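Local coordinates for thioesterase (Streptomyces sp. WAC02707, PDB 6VAP), which probably hydrolyses stalled or aberrant acyl groups from the carrier proteins of the borrelidin assembly line, as a type II thioesterase of the alpha/beta-hydrolase family, at residues Q26-P31 and L54-P59; P31-S36 and H97-T102; R126-R131 and R213-H218; A93-S98 and A120-A125. All coordinates share one frame; numbering follows the deposited sequence.

Contact 1. Residues Q26-P31 and L54-P59; sequences QLICLP and LAVQYP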
loop_
_atom_site.group_PDB
_atom_site.type_symbol
_atom_site.label_atom_id
_atom_site.label_comp_id
_atom_site.label_asym_id
_atom_site.label_seq_id
_atom_site.Cartn_x
_atom_site.Cartn_y
_atom_site.Cartn_z
ATOM N N GLN A 26 -4.849 2.743 -14.306
ATOM C CA GLN A 26 -4.727 1.631 -13.367
ATOM C C GLN A 26 -4.327 2.132 -11.979
ATOM O O GLN A 26 -3.503 3.040 -11.839
ATOM C CB GLN A 26 -3.697 0.600 -13.833
ATOM C CG GLN A 26 -4.205 -0.360 -14.888
ATOM C CD GLN A 26 -3.226 -1.483 -15.158
ATOM O OE1 GLN A 26 -2.063 -1.412 -14.764
ATOM N NE2 GLN A 26 -3.690 -2.528 -15.826
ATOM N N LEU A 27 -4.939 1.559 -10.950
ATOM C CA LEU A 27 -4.597 1.862 -9.567
ATOM C C LEU A 27 -4.274 0.538 -8.873
ATOM O O LEU A 27 -5.127 -0.355 -8.769
ATOM C CB LEU A 27 -5.740 2.587 -8.861
ATOM C CG LEU A 27 -5.495 2.737 -7.342
ATOM C CD1 LEU A 27 -4.428 3.750 -7.087
ATOM C CD2 LEU A 27 -6.760 3.094 -6.589
ATOM N N ILE A 28 -3.032 0.396 -8.444
ATOM C CA ILE A 28 -2.588 -0.803 -7.748
ATOM C C ILE A 28 -2.607 -0.487 -6.276
ATOM O O ILE A 28 -1.943 0.459 -5.857
ATOM C CB ILE A 28 -1.180 -1.217 -8.195
ATOM C CG1 ILE A 28 -1.151 -1.400 -9.734
ATOM C CG2 ILE A 28 -0.750 -2.519 -7.507
ATOM C CD1 ILE A 28 0.232 -1.237 -10.296
ATOM N N CYS A 29 -3.334 -1.267 -5.487
ATOM C CA CYS A 29 -3.592 -0.989 -4.076
ATOM C C CYS A 29 -2.949 -2.055 -3.203
ATOM O O CYS A 29 -3.228 -3.246 -3.375
ATOM C CB CYS A 29 -5.110 -0.965 -3.824
ATOM S SG CYS A 29 -5.898 0.364 -4.745
ATOM N N LEU A 30 -2.144 -1.615 -2.242
ATOM C CA LEU A 30 -1.366 -2.467 -1.377
ATOM C C LEU A 30 -1.960 -2.405 0.019
ATOM O O LEU A 30 -1.964 -1.335 0.645
ATOM C CB LEU A 30 0.100 -2.024 -1.353
ATOM C CG LEU A 30 0.952 -2.240 -2.630
ATOM C CD1 LEU A 30 0.792 -3.595 -3.221
ATOM C CD2 LEU A 30 0.560 -1.149 -3.699
ATOM N N PRO A 31 -2.468 -3.504 0.544
ATOM C CA PRO A 31 -3.039 -3.472 1.885
ATOM C C PRO A 31 -1.989 -3.301 2.965
ATOM O O PRO A 31 -0.809 -3.614 2.779
ATOM C CB PRO A 31 -3.706 -4.835 2.005
ATOM C CG PRO A 31 -3.926 -5.281 0.637
ATOM C CD PRO A 31 -2.786 -4.752 -0.156
ATOM N N LEU A 54 -6.749 -2.481 -8.950
ATOM C CA LEU A 54 -6.130 -3.784 -8.760
ATOM C C LEU A 54 -5.710 -3.878 -7.304
ATOM O O LEU A 54 -4.920 -3.055 -6.825
ATOM C CB LEU A 54 -4.927 -3.967 -9.676
ATOM C CG LEU A 54 -5.230 -3.868 -11.168
ATOM C CD1 LEU A 54 -3.938 -4.094 -11.967
ATOM C CD2 LEU A 54 -6.274 -4.887 -11.584
ATOM N N ALA A 55 -6.212 -4.889 -6.607
ATOM C CA ALA A 55 -5.960 -5.044 -5.184
ATOM C C ALA A 55 -5.073 -6.269 -4.985
ATOM O O ALA A 55 -5.330 -7.337 -5.555
ATOM C CB ALA A 55 -7.271 -5.151 -4.411
ATOM N N VAL A 56 -4.030 -6.115 -4.199
ATOM C CA VAL A 56 -3.040 -7.172 -4.049
ATOM C C VAL A 56 -3.404 -8.039 -2.852
ATOM O O VAL A 56 -3.684 -7.540 -1.762
ATOM C CB VAL A 56 -1.628 -6.574 -3.910
ATOM C CG1 VAL A 56 -0.588 -7.643 -3.740
ATOM C CG2 VAL A 56 -1.324 -5.704 -5.158
ATOM N N GLN A 57 -3.357 -9.336 -3.053
ATOM C CA GLN A 57 -3.545 -10.330 -2.008
ATOM C C GLN A 57 -2.197 -10.939 -1.675
ATOM O O GLN A 57 -1.660 -11.711 -2.463
ATOM C CB GLN A 57 -4.521 -11.407 -2.483
ATOM C CG GLN A 57 -4.846 -12.467 -1.447
ATOM C CD GLN A 57 -6.000 -12.058 -0.541
ATOM O OE1 GLN A 57 -5.963 -11.018 0.064
ATOM N NE2 GLN A 57 -7.002 -12.907 -0.422
ATOM N N TYR A 58 -1.686 -10.669 -0.489
ATOM C CA TYR A 58 -0.420 -11.266 -0.086
ATOM C C TYR A 58 -0.618 -12.732 0.313
ATOM O O TYR A 58 -1.708 -13.135 0.726
ATOM C CB TYR A 58 0.191 -10.514 1.085
ATOM C CG TYR A 58 0.212 -9.012 0.967
ATOM C CD1 TYR A 58 0.660 -8.386 -0.187
ATOM C CD2 TYR A 58 -0.210 -8.213 2.026
ATOM C CE1 TYR A 58 0.699 -7.009 -0.276
ATOM C CE2 TYR A 58 -0.143 -6.870 1.963
ATOM C CZ TYR A 58 0.301 -6.248 0.805
ATOM O OH TYR A 58 0.321 -4.858 0.778
ATOM N N PRO A 59 0.416 -13.556 0.176
ATOM C CA PRO A 59 0.318 -14.944 0.644
ATOM C C PRO A 59 -0.040 -15.005 2.119
ATOM O O PRO A 59 0.337 -14.135 2.915
ATOM C CB PRO A 59 1.720 -15.509 0.404
ATOM C CG PRO A 59 2.315 -14.627 -0.676
ATOM C CD PRO A 59 1.724 -13.245 -0.424
#

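Contact 2. Residues P31-S36 and H97-T102; sequences PHAGGS and HSMGAT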
loop_
_atom_site.group_PDB
_atom_site.type_symbol
_atom_site.label_atom_id
_atom_site.label_comp_id
_atom_site.label_asym_id
_atom_site.label_seq_id
_atom_site.Cartn_x
_atom_site.Cartn_y
_atom_site.Cartn_z
ATOM N N PRO A 31 -2.468 -3.504 0.544
ATOM C CA PRO A 31 -3.039 -3.472 1.885
ATOM C C PRO A 31 -1.989 -3.301 2.965
ATOM O O PRO A 31 -0.809 -3.614 2.779
ATOM C CB PRO A 31 -3.706 -4.835 2.005
ATOM C CG PRO A 31 -3.926 -5.281 0.637
ATOM C CD PRO A 31 -2.786 -4.752 -0.156
ATOM N N HIS A 32 -2.466 -2.860 4.133
ATOM C CA HIS A 32 -1.654 -2.777 5.348
ATOM C C HIS A 32 -1.326 -4.159 5.906
ATOM O O HIS A 32 -1.823 -5.180 5.433
ATOM C CB HIS A 32 -2.389 -1.992 6.433
ATOM C CG HIS A 32 -3.803 -2.453 6.636
ATOM N ND1 HIS A 32 -4.817 -2.222 5.721
ATOM C CD2 HIS A 32 -4.339 -3.220 7.613
ATOM C CE1 HIS A 32 -5.932 -2.774 6.168
ATOM N NE2 HIS A 32 -5.659 -3.412 7.294
ATOM N N ALA A 33 -0.514 -4.183 6.966
ATOM C CA ALA A 33 -0.238 -5.433 7.672
ATOM C C ALA A 33 -1.517 -6.040 8.234
ATOM O O ALA A 33 -2.345 -5.355 8.816
ATOM C CB ALA A 33 0.752 -5.194 8.816
ATOM N N GLY A 34 -1.690 -7.329 8.053
ATOM C CA GLY A 34 -2.922 -7.980 8.419
ATOM C C GLY A 34 -4.071 -7.723 7.483
ATOM O O GLY A 34 -5.163 -8.241 7.729
ATOM N N GLY A 35 -3.866 -6.947 6.409
ATOM C CA GLY A 35 -4.948 -6.654 5.503
ATOM C C GLY A 35 -4.972 -7.594 4.317
ATOM O O GLY A 35 -4.008 -8.274 4.024
ATOM N N SER A 36 -6.120 -7.656 3.664
ATOM C CA SER A 36 -6.329 -8.482 2.486
ATOM C C SER A 36 -6.761 -7.597 1.330
ATOM O O SER A 36 -7.101 -6.420 1.524
ATOM C CB SER A 36 -7.383 -9.571 2.735
ATOM O OG SER A 36 -7.056 -10.340 3.885
ATOM N N HIS A 97 -1.462 1.659 2.151
ATOM C CA HIS A 97 -1.714 2.096 3.512
ATOM C C HIS A 97 -0.765 1.367 4.454
ATOM O O HIS A 97 -0.607 0.151 4.362
ATOM C CB HIS A 97 -3.166 1.827 3.875
ATOM C CG HIS A 97 -3.524 2.272 5.252
ATOM N ND1 HIS A 97 -3.459 3.589 5.656
ATOM C CD2 HIS A 97 -3.936 1.563 6.327
ATOM C CE1 HIS A 97 -3.836 3.673 6.922
ATOM N NE2 HIS A 97 -4.117 2.457 7.355
ATOM N N SER A 98 -0.130 2.123 5.348
ATOM C CA SER A 98 0.741 1.603 6.395
ATOM C C SER A 98 1.833 0.770 5.753
ATOM O O SER A 98 2.570 1.272 4.910
ATOM C CB SER A 98 -0.055 0.840 7.446
ATOM O OG SER A 98 0.673 0.750 8.664
ATOM N N MET A 99 1.951 -0.496 6.113
ATOM C CA MET A 99 2.982 -1.315 5.490
ATOM C C MET A 99 2.842 -1.321 3.967
ATOM O O MET A 99 3.846 -1.302 3.243
ATOM C CB MET A 99 2.925 -2.734 6.036
ATOM C CG MET A 99 4.006 -3.656 5.510
ATOM S SD MET A 99 3.425 -4.856 4.284
ATOM C CE MET A 99 2.405 -5.868 5.295
ATOM N N GLY A 100 1.609 -1.331 3.460
ATOM C CA GLY A 100 1.400 -1.234 2.028
ATOM C C GLY A 100 2.056 -0.022 1.398
ATOM O O GLY A 100 2.378 -0.046 0.204
ATOM N N ALA A 101 2.210 1.068 2.159
ATOM C CA ALA A 101 2.852 2.263 1.606
ATOM C C ALA A 101 4.332 2.012 1.317
ATOM O O ALA A 101 4.873 2.461 0.301
ATOM C CB ALA A 101 2.680 3.451 2.574
ATOM N N THR A 102 5.009 1.300 2.206
ATOM C CA THR A 102 6.405 0.973 1.955
ATOM C C THR A 102 6.525 0.017 0.771
ATOM O O THR A 102 7.382 0.193 -0.104
ATOM C CB THR A 102 7.035 0.376 3.210
ATOM O OG1 THR A 102 6.927 1.284 4.306
ATOM C CG2 THR A 102 8.545 0.045 2.958
HETATM O O HOH W 1 0.727 -2.087 8.521
#

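Contact 3. Residues R126-R131 and R213-H218; sequences RPAPSR and RAWSEH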
loop_
_atom_site.group_PDB
_atom_site.type_symbol
_atom_site.label_atom_id
_atom_site.label_comp_id
_atom_site.label_asym_id
_atom_site.label_seq_id
_atom_site.Cartn_x
_atom_site.Cartn_y
_atom_site.Cartn_z
ATOM N N ARG A 126 2.257 6.220 7.042
ATOM C CA ARG A 126 3.543 5.520 7.087
ATOM C C ARG A 126 4.705 6.509 7.034
ATOM O O ARG A 126 4.658 7.468 6.248
ATOM C CB ARG A 126 3.652 4.546 5.936
ATOM C CG ARG A 126 4.835 3.649 5.975
ATOM C CD ARG A 126 4.751 2.584 7.028
ATOM N NE ARG A 126 5.691 1.491 6.789
ATOM C CZ ARG A 126 6.137 0.649 7.706
ATOM N NH1 ARG A 126 5.669 0.708 8.929
ATOM N NH2 ARG A 126 7.057 -0.249 7.367
ATOM N N PRO A 127 5.709 6.381 7.905
ATOM C CA PRO A 127 6.870 7.267 7.801
ATOM C C PRO A 127 7.540 7.069 6.450
ATOM O O PRO A 127 7.471 6.000 5.836
ATOM C CB PRO A 127 7.769 6.821 8.963
ATOM C CG PRO A 127 6.907 6.078 9.861
ATOM C CD PRO A 127 5.895 5.383 8.973
ATOM N N ALA A 128 8.223 8.102 5.987
ATOM C CA ALA A 128 9.105 7.970 4.825
ATOM C C ALA A 128 10.049 6.775 4.956
ATOM O O ALA A 128 10.471 6.436 6.058
ATOM C CB ALA A 128 9.888 9.263 4.645
ATOM N N PRO A 129 10.408 6.133 3.854
ATOM C CA PRO A 129 11.351 5.008 3.959
ATOM C C PRO A 129 12.650 5.382 4.644
ATOM O O PRO A 129 13.205 4.562 5.392
ATOM C CB PRO A 129 11.596 4.611 2.497
ATOM C CG PRO A 129 10.348 5.049 1.781
ATOM C CD PRO A 129 9.861 6.287 2.495
ATOM N N SER A 130 13.134 6.612 4.439
ATOM C CA SER A 130 14.316 7.111 5.130
ATOM C C SER A 130 14.064 7.438 6.603
ATOM O O SER A 130 15.010 7.767 7.331
ATOM C CB SER A 130 14.831 8.351 4.403
ATOM O OG SER A 130 13.905 9.452 4.499
ATOM N N ARG A 131 12.824 7.373 7.067
ATOM C CA ARG A 131 12.516 7.616 8.471
ATOM C C ARG A 131 11.871 6.404 9.137
ATOM O O ARG A 131 11.240 6.534 10.189
ATOM C CB ARG A 131 11.622 8.850 8.602
ATOM C CG ARG A 131 12.293 10.158 8.240
ATOM C CD ARG A 131 13.514 10.437 9.111
ATOM N NE ARG A 131 13.248 10.195 10.525
ATOM C CZ ARG A 131 12.792 11.108 11.374
ATOM N NH1 ARG A 131 12.565 12.346 10.960
ATOM N NH2 ARG A 131 12.572 10.775 12.642
ATOM N N ARG A 213 6.124 14.145 6.158
ATOM C CA ARG A 213 6.655 15.138 5.234
ATOM C C ARG A 213 7.938 14.632 4.582
ATOM O O ARG A 213 8.270 15.048 3.473
ATOM C CB ARG A 213 6.864 16.477 5.990
ATOM C CG ARG A 213 7.507 17.585 5.174
ATOM C CD ARG A 213 6.525 18.187 4.194
ATOM N NE ARG A 213 5.357 18.764 4.859
ATOM C CZ ARG A 213 4.417 19.473 4.239
ATOM N NH1 ARG A 213 4.502 19.699 2.933
ATOM N NH2 ARG A 213 3.388 19.957 4.926
ATOM N N ALA A 214 8.687 13.756 5.255
ATOM C CA ALA A 214 9.956 13.310 4.710
ATOM C C ALA A 214 9.756 12.521 3.425
ATOM O O ALA A 214 10.714 12.346 2.673
ATOM C CB ALA A 214 10.702 12.474 5.736
ATOM N N TRP A 215 8.529 12.087 3.114
ATOM C CA TRP A 215 8.312 11.458 1.818
ATOM C C TRP A 215 8.717 12.385 0.687
ATOM O O TRP A 215 9.072 11.909 -0.389
ATOM C CB TRP A 215 6.865 11.041 1.663
ATOM C CG TRP A 215 6.502 9.731 2.293
ATOM C CD1 TRP A 215 5.874 9.555 3.537
ATOM C CD2 TRP A 215 6.646 8.420 1.748
ATOM N NE1 TRP A 215 5.628 8.221 3.771
ATOM C CE2 TRP A 215 6.115 7.503 2.709
ATOM C CE3 TRP A 215 7.234 7.915 0.589
ATOM C CZ2 TRP A 215 6.130 6.117 2.500
ATOM C CZ3 TRP A 215 7.222 6.571 0.380
ATOM C CH2 TRP A 215 6.685 5.675 1.323
ATOM N N SER A 216 8.675 13.694 0.906
ATOM C CA SER A 216 9.090 14.640 -0.121
ATOM C C SER A 216 10.539 14.443 -0.548
ATOM O O SER A 216 10.923 14.892 -1.636
ATOM C CB SER A 216 8.912 16.076 0.407
ATOM O OG SER A 216 9.863 16.393 1.414
ATOM N N GLU A 217 11.358 13.821 0.295
ATOM C CA GLU A 217 12.773 13.654 0.010
ATOM C C GLU A 217 13.054 12.458 -0.881
ATOM O O GLU A 217 14.225 12.203 -1.186
ATOM C CB GLU A 217 13.549 13.521 1.323
ATOM C CG GLU A 217 13.565 14.799 2.169
ATOM C CD GLU A 217 13.915 14.535 3.622
ATOM O OE1 GLU A 217 14.626 13.548 3.890
ATOM O OE2 GLU A 217 13.474 15.307 4.501
ATOM N N HIS A 218 12.018 11.734 -1.302
ATOM C CA HIS A 218 12.184 10.516 -2.079
ATOM C C HIS A 218 11.708 10.631 -3.519
ATOM O O HIS A 218 11.718 9.633 -4.251
ATOM C CB HIS A 218 11.453 9.372 -1.396
ATOM C CG HIS A 218 12.062 8.963 -0.091
ATOM N ND1 HIS A 218 13.016 7.977 0.002
ATOM C CD2 HIS A 218 11.897 9.428 1.170
ATOM C CE1 HIS A 218 13.374 7.816 1.259
ATOM N NE2 HIS A 218 12.730 8.704 1.990
HETATM O O HOH W 2 14.609 11.457 5.689
#

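Contact 4. Residues A93-S98 and A120-A125; sequences ALFGHS and ALLVSA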
loop_
_atom_site.group_PDB
_atom_site.type_symbol
_atom_site.label_atom_id
_atom_site.label_comp_id
_atom_site.label_asym_id
_atom_site.label_seq_id
_atom_site.Cartn_x
_atom_site.Cartn_y
_atom_site.Cartn_z
ATOM N N ALA A 93 -1.040 4.149 -11.245
ATOM C CA ALA A 93 -0.736 4.756 -9.962
ATOM C C ALA A 93 -0.763 3.675 -8.888
ATOM O O ALA A 93 -1.401 2.628 -9.046
ATOM C CB ALA A 93 -1.716 5.872 -9.611
ATOM N N LEU A 94 -0.039 3.930 -7.796
ATOM C CA LEU A 94 0.030 3.016 -6.663
ATOM C C LEU A 94 -0.525 3.677 -5.406
ATOM O O LEU A 94 -0.284 4.862 -5.159
ATOM C CB LEU A 94 1.455 2.573 -6.420
ATOM C CG LEU A 94 2.320 2.280 -7.663
ATOM C CD1 LEU A 94 3.719 1.987 -7.279
ATOM C CD2 LEU A 94 1.717 1.127 -8.452
ATOM N N PHE A 95 -1.254 2.903 -4.603
ATOM C CA PHE A 95 -1.782 3.347 -3.322
ATOM C C PHE A 95 -1.456 2.290 -2.283
ATOM O O PHE A 95 -1.783 1.110 -2.463
ATOM C CB PHE A 95 -3.295 3.594 -3.385
ATOM C CG PHE A 95 -3.875 4.040 -2.086
ATOM C CD1 PHE A 95 -4.221 3.134 -1.121
ATOM C CD2 PHE A 95 -4.101 5.399 -1.842
ATOM C CE1 PHE A 95 -4.751 3.582 0.116
ATOM C CE2 PHE A 95 -4.617 5.829 -0.661
ATOM C CZ PHE A 95 -4.916 4.910 0.339
ATOM N N GLY A 96 -0.804 2.711 -1.199
ATOM C CA GLY A 96 -0.528 1.798 -0.093
ATOM C C GLY A 96 -0.875 2.425 1.244
ATOM O O GLY A 96 -0.565 3.596 1.471
ATOM N N HIS A 97 -1.462 1.659 2.151
ATOM C CA HIS A 97 -1.714 2.096 3.512
ATOM C C HIS A 97 -0.765 1.367 4.454
ATOM O O HIS A 97 -0.607 0.151 4.362
ATOM C CB HIS A 97 -3.166 1.827 3.875
ATOM C CG HIS A 97 -3.524 2.272 5.252
ATOM N ND1 HIS A 97 -3.459 3.589 5.656
ATOM C CD2 HIS A 97 -3.936 1.563 6.327
ATOM C CE1 HIS A 97 -3.836 3.673 6.922
ATOM N NE2 HIS A 97 -4.117 2.457 7.355
ATOM N N SER A 98 -0.130 2.123 5.348
ATOM C CA SER A 98 0.741 1.603 6.395
ATOM C C SER A 98 1.833 0.770 5.753
ATOM O O SER A 98 2.570 1.272 4.910
ATOM C CB SER A 98 -0.055 0.840 7.446
ATOM O OG SER A 98 0.673 0.750 8.664
ATOM N N ALA A 120 1.169 8.585 -10.049
ATOM C CA ALA A 120 1.327 9.043 -8.686
ATOM C C ALA A 120 1.691 7.858 -7.809
ATOM O O ALA A 120 1.365 6.709 -8.132
ATOM C CB ALA A 120 0.047 9.711 -8.187
ATOM N N LEU A 121 2.381 8.158 -6.695
ATOM C CA LEU A 121 2.557 7.226 -5.587
ATOM C C LEU A 121 1.810 7.835 -4.396
ATOM O O LEU A 121 2.200 8.901 -3.895
ATOM C CB LEU A 121 4.032 7.012 -5.286
ATOM C CG LEU A 121 4.305 6.264 -4.003
ATOM C CD1 LEU A 121 3.626 4.882 -4.038
ATOM C CD2 LEU A 121 5.806 6.151 -3.733
ATOM N N LEU A 122 0.698 7.204 -3.969
ATOM C CA LEU A 122 -0.092 7.644 -2.818
ATOM C C LEU A 122 0.257 6.750 -1.629
ATOM O O LEU A 122 0.178 5.517 -1.711
ATOM C CB LEU A 122 -1.589 7.595 -3.114
ATOM C CG LEU A 122 -2.029 8.581 -4.186
ATOM C CD1 LEU A 122 -2.564 7.853 -5.433
ATOM C CD2 LEU A 122 -3.097 9.486 -3.626
ATOM N N VAL A 123 0.703 7.368 -0.544
ATOM C CA VAL A 123 1.188 6.647 0.625
ATOM C C VAL A 123 0.472 7.173 1.859
ATOM O O VAL A 123 0.428 8.378 2.100
ATOM C CB VAL A 123 2.705 6.792 0.796
ATOM C CG1 VAL A 123 3.426 5.897 -0.256
ATOM C CG2 VAL A 123 3.089 8.203 0.593
ATOM N N SER A 124 -0.124 6.271 2.615
ATOM C CA SER A 124 -1.006 6.621 3.710
ATOM C C SER A 124 -0.443 6.030 4.985
ATOM O O SER A 124 -0.115 4.845 5.005
ATOM C CB SER A 124 -2.415 6.047 3.443
ATOM O OG SER A 124 -3.144 5.929 4.634
ATOM N N ALA A 125 -0.394 6.834 6.041
ATOM C CA ALA A 125 -0.112 6.422 7.402
ATOM C C ALA A 125 1.182 5.625 7.482
ATOM O O ALA A 125 1.215 4.489 7.928
ATOM C CB ALA A 125 -1.296 5.635 7.969
#

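Contact 1. Residues Q26-P31 and L54-P59
Tyr58 and Pro31 close this contact with a side-chain hydrogen bond that ties the two segments together beyond the end of their strand pairing. The CB of Tyr58 points toward 26-31, and because CG lies opposite the residue's own carbonyl carbon (chi1 -47°) the ring runs along the proline, the two side chains sliding past each other in opposite directions. CE1 of Tyr58 just brushes CD of Pro31, CE2 lies nearer to O of Pro31, and CZ comes to 3.6 Å from CD. At the tip, OH of Tyr58 donates to O of Pro31 at 2.6 Å, meeting a lone pair in the carbonyl plane, with the acceptor near the plane of the phenol ring.

Behind this, strands 26-30 and 52-56 run parallel, as the two strands of a beta-alpha-beta unit whose crossover carries helix 41-47. Leu54 brackets Ile28: its N donates to Leu27 O (2.7 Å) and its O accepts from Cys29 N (2.7 Å). The O of Cys29 then receives the N of Val56 at 3.1 Å. Ile28 and Leu54 lie on the face covered by helix 73-87, where Ile28 CG2 meets Val56 CG2 at 4.0 Å; Cys29 and Ala55 occupy the other face. Leu30 brings CD1 to within 3.6 Å of CG2 of Val56, while helix 99-113 packs on Leu30 through Leu103, Ala104 and Leu107.

Contact 2. Residues P31-S36 and H97-T102
His32 and His97 meet with their ring planes at 79° and their centroids 5.7 Å apart, an oblique pairing in which CD2 of His97 does the touching. That atom lies 3.9 Å from CB of His32 and equally far from its ND1, which sits in the plane of the His97 ring at its edge. CG of His32 is wedged between its own backbone N and carbonyl carbon (chi1 49°), folding the imidazole back over its own turn, so that one face lies against CA of Gly35. ND1 of His32 is buried here without a polar partner in the model.

CB of His32 also rests against CB of Ser98. Met99 reaches the loop differently: its chain bends at chi2 (-105°) and again at chi3, bringing CE to 3.6 Å from CA of Ala33. Gly100, having no side chain, lets its CA come to 3.3 Å from O of Pro31.

A water accepts hydrogen bonds from N of Ala33 (2.9 Å) and N of Met99 (3.1 Å). Two backbone N-H groups gripping one oxygen beside Ser98, the probable nucleophile at the tip of a GxSxG elbow, are consistent with the oxyanion hole of alpha/beta-hydrolases; the OG of Ser98 is itself hydrogen-bonded to His232. The turn from His32 to Gly35 follows strand 26-30, and the elbow links strand 92-97 to helix 99-113. Helix 167-182 packs on Ala33 and Met99, and Ile73 of helix 73-87 also touches Met99.

Contact 3. Residues R126-R131 and R213-H218
Arg126 presents its carbonyl O to the indole of Trp215: NE1 donates at 2.8 Å, with the acceptor in the ring plane but the donor lifted 39° out of the carbonyl plane. The arginine's side chain turns elsewhere, to Thr102 OG1 and the O of Ala181. From Pro127 the chain passes to Ala128, whose CA lies over the five-membered ring, 3.6 Å from its centroid, as a CH-pi contact. CB of Ala128 presses tightly on CB of Ala214, at 3.5 Å.

Both segments are loops with short 3-10 turns, one following strand 120-124 of the alpha/beta-hydrolase sheet and the other linking helix 209-213 to strand 223-228. Pro129 comes next, wedged against two rings. Its CD stands 3.4 Å from the centroid of the six-membered ring of Trp215, on the face that also takes Ala128, and makes a second CH-pi contact over the face of His218. Ser130 has OG folded between its backbone N and carbonyl carbon (chi1 67°), where it shares a hydrogen bond with NE2 of His218 (2.9 Å); either may donate. Last comes Arg131, whose CG lies against CB of Ala214.

Contact 4. Residues A93-S98 and A120-A125
Ser124 holds both the side chain of His97 and the backbone of Ser98. Its OG shares a short hydrogen bond of 2.6 Å with ND1 of His97, lying near the plane of the imidazole at its edge, and either atom could be the donor. The O of Ser124 accepts from N of Ser98 at 2.7 Å. Beside the imidazole, CB of Ala125 comes to 3.4 Å from CE1 of His97. The Ala125 O, buried with no polar partner in the model, receives a CA-H...O contact from Ser98.

Further out, Tyr234 OH is a second partner of Ser124 OG and can thereby help fix its rotation. With OG set opposite the residue's own backbone N (chi1 158°), the hydroxyl extends from the strand to the histidine. Strands 92-97 and 120-124 run parallel in a beta-alpha-beta unit, joined through helix 99-113, and the sharp turn from 92-97 into that helix, at Ser98, is probably the nucleophile elbow.

Gly96 is gripped from both ends, its N donating to Leu122 O (3.0 Å) and its O accepting from Ser124 N (2.9 Å). One step back, Leu94 bonds likewise to Ala120 and Leu122. On the face of His97 and Ser124, the side chains of Phe95 and Leu122 cross at about a right angle, CD2 of Phe95 lying 3.6 Å from CB of Leu122; Ile242 and Ile246 of helix 239-250 cover Phe95. The opposite face turns Leu94 and Leu121 toward helix 99-113.

Overall arrangement
Contacts 1 and 4 are almost wholly buried, both parallel strand pairings of one sheet in which 26-30 and 92-97 are neighbours, so regular backbone bonds and aliphatic packing dominate. Contact 2 lies where those two strands run out: it shares Pro31 with contact 1 and His97 and Ser98 with contact 4, is only partly buried, and has no direct hydrogen bond across it, a water bridging instead. Contact 3 is more peripheral, its centre about 14 Å from the centre of the chain against 5 to 7 Å for the others; buried at its heart and exposed at its fringe, it replaces strand pairing with aromatic faces. It still reaches inward, Trp215 touching Val123 and Arg126 CD packing on Ser98 O.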